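Local coordinates for autophagy protein 5 (Saccharomyces cerevisiae, PDB 2DYO) that takes part in autophagic vesicle formation and cytoplasm-to-vacuole transport, and is required for mitophagy and for selective degradation of the nucleus, at residues A[82-87]-A[91-96]. Numbering follows the deposited sequence.
Sequences TPIPWN and GVLFDC
Leu93 reaches from helix 90-98 with both branches of its fork, overlapping the extended side chain of Ile84 and the backbone carbonyl of Pro85. CD2 lies 3.7 Å from Ile84 CG1, while CD1 meets the tip of the isoleucine, Ile84 CD1, also at 3.7 Å. The two side chains lie at a slant, and Ile84 CD1 also comes 4.0 Å from Leu93 CB, the base of the leucine side chain. Ile84 can extend this far because CG1 stands anti to the backbone N (chi1 178°) and the chain stays extended to CD1 (chi2 177°); a beta-branched residue also suits the extended backbone here. The same two leucine methyls both touch the carbonyl oxygen of Pro85, which is 3.3 Å from Leu93 CD1 and 3.4 Å from Leu93 CD2. Leucine suits this place because its branched end, carried by a CG anti to the carbonyl carbon (chi1 -71°), lets one residue meet both partners. No hydrogen bond joins the two segments, and the contact rests on van der Waals packing. The proline ring adds a lighter touch, its CD 4.1 Å from Leu93 CD2, and its restricted phi suits the extended course of the chain. Ile84 is also tied by backbone hydrogen bonds to Phe77 of strand 74-79. On the helix, Asp95 forms a salt bridge with Arg44, and Val92 packs on Tyr281 of strand 280-286. Strand 82-84, outermost in a mixed sheet of order 2-1-5-3-4, thus meets the helix next in the chain, as in the ubiquitin-like fold of the UblA domain.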
loop_
_atom_site.group_PDB
_atom_site.type_symbol
_atom_site.label_atom_id
_atom_site.label_comp_id
_atom_site.label_asym_id
_atom_site.label_seq_id
_atom_site.Cartn_x
_atom_site.Cartn_y
_atom_site.Cartn_z
ATOM N N THR A 82 7.562 -6.096 15.233
ATOM C CA THR A 82 7.930 -6.760 13.984
ATOM C C THR A 82 8.180 -5.746 12.866
ATOM O O THR A 82 7.307 -4.939 12.540
ATOM C CB THR A 82 6.832 -7.732 13.515
ATOM O OG1 THR A 82 6.754 -8.838 14.419
ATOM C CG2 THR A 82 7.137 -8.250 12.115
ATOM N N PRO A 83 9.379 -5.775 12.266
ATOM C CA PRO A 83 9.710 -4.846 11.183
ATOM C C PRO A 83 8.668 -4.874 10.069
ATOM O O PRO A 83 8.229 -5.941 9.644
ATOM C CB PRO A 83 11.076 -5.339 10.718
ATOM C CG PRO A 83 11.692 -5.827 11.998
ATOM C CD PRO A 83 10.548 -6.595 12.628
ATOM N N ILE A 84 8.273 -3.692 9.607
ATOM C CA ILE A 84 7.286 -3.575 8.541
ATOM C C ILE A 84 7.881 -2.722 7.411
ATOM O O ILE A 84 8.273 -1.575 7.627
ATOM C CB ILE A 84 5.969 -2.955 9.097
ATOM C CG1 ILE A 84 4.944 -2.784 7.981
ATOM C CG2 ILE A 84 6.255 -1.634 9.779
ATOM C CD1 ILE A 84 3.608 -2.237 8.476
ATOM N N PRO A 85 7.951 -3.281 6.186
ATOM C CA PRO A 85 8.499 -2.621 4.988
ATOM C C PRO A 85 7.722 -1.386 4.546
ATOM O O PRO A 85 6.514 -1.457 4.331
ATOM C CB PRO A 85 8.441 -3.717 3.914
ATOM C CG PRO A 85 8.205 -4.996 4.681
ATOM C CD PRO A 85 7.346 -4.573 5.827
ATOM N N TRP A 86 8.404 -0.256 4.381
ATOM C CA TRP A 86 7.694 0.940 3.943
ATOM C C TRP A 86 7.397 0.912 2.445
ATOM O O TRP A 86 6.507 1.618 1.978
ATOM C CB TRP A 86 8.487 2.221 4.271
ATOM C CG TRP A 86 9.767 2.380 3.500
ATOM C CD1 TRP A 86 11.032 2.108 3.945
ATOM C CD2 TRP A 86 9.903 2.782 2.129
ATOM N NE1 TRP A 86 11.947 2.308 2.934
ATOM C CE2 TRP A 86 11.282 2.721 1.810
ATOM C CE3 TRP A 86 8.995 3.185 1.139
ATOM C CZ2 TRP A 86 11.773 3.046 0.540
ATOM C CZ3 TRP A 86 9.486 3.508 -0.127
ATOM C CH2 TRP A 86 10.864 3.435 -0.412
ATOM N N ASN A 87 8.127 0.086 1.696
ATOM C CA ASN A 87 7.956 0.037 0.246
ATOM C C ASN A 87 6.778 -0.756 -0.329
ATOM O O ASN A 87 6.849 -1.262 -1.446
ATOM C CB ASN A 87 9.268 -0.412 -0.428
ATOM C CG ASN A 87 9.795 -1.729 0.111
ATOM O OD1 ASN A 87 9.881 -2.723 -0.617
ATOM N ND2 ASN A 87 10.164 -1.742 1.380
ATOM N N GLY A 91 -2.217 0.150 2.300
ATOM C CA GLY A 91 -3.352 -0.759 2.308
ATOM C C GLY A 91 -2.934 -2.215 2.208
ATOM O O GLY A 91 -3.583 -3.100 2.772
ATOM N N VAL A 92 -1.862 -2.468 1.464
ATOM C CA VAL A 92 -1.332 -3.818 1.296
ATOM C C VAL A 92 -0.704 -4.288 2.609
ATOM O O VAL A 92 -0.820 -5.458 2.990
ATOM C CB VAL A 92 -0.283 -3.857 0.151
ATOM C CG1 VAL A 92 0.401 -5.228 0.097
ATOM C CG2 VAL A 92 -0.985 -3.590 -1.193
ATOM N N LEU A 93 -0.031 -3.374 3.302
ATOM C CA LEU A 93 0.567 -3.715 4.589
ATOM C C LEU A 93 -0.574 -4.032 5.551
ATOM O O LEU A 93 -0.510 -4.999 6.321
ATOM C CB LEU A 93 1.388 -2.538 5.130
ATOM C CG LEU A 93 2.711 -2.201 4.429
ATOM C CD1 LEU A 93 3.307 -0.934 5.035
ATOM C CD2 LEU A 93 3.684 -3.359 4.575
ATOM N N PHE A 94 -1.627 -3.219 5.488
ATOM C CA PHE A 94 -2.784 -3.402 6.361
ATOM C C PHE A 94 -3.444 -4.760 6.136
ATOM O O PHE A 94 -3.736 -5.479 7.092
ATOM C CB PHE A 94 -3.821 -2.300 6.118
ATOM C CG PHE A 94 -5.015 -2.383 7.033
ATOM C CD1 PHE A 94 -4.942 -1.914 8.338
ATOM C CD2 PHE A 94 -6.207 -2.944 6.589
ATOM C CE1 PHE A 94 -6.047 -2.002 9.195
ATOM C CE2 PHE A 94 -7.315 -3.039 7.435
ATOM C CZ PHE A 94 -7.233 -2.564 8.739
ATOM N N ASP A 95 -3.695 -5.099 4.873
ATOM C CA ASP A 95 -4.330 -6.371 4.539
ATOM C C ASP A 95 -3.511 -7.536 5.066
ATOM O O ASP A 95 -4.058 -8.524 5.552
ATOM C CB ASP A 95 -4.497 -6.516 3.023
ATOM C CG ASP A 95 -5.533 -5.572 2.454
ATOM O OD1 ASP A 95 -6.165 -4.840 3.238
ATOM O OD2 ASP A 95 -5.724 -5.568 1.219
ATOM N N CYS A 96 -2.194 -7.415 4.967
ATOM C CA CYS A 96 -1.306 -8.460 5.432
ATOM C C CYS A 96 -1.388 -8.624 6.948
ATOM O O CYS A 96 -1.267 -9.732 7.464
ATOM C CB CYS A 96 0.131 -8.148 5.022
ATOM S SG CYS A 96 1.320 -9.268 5.756
#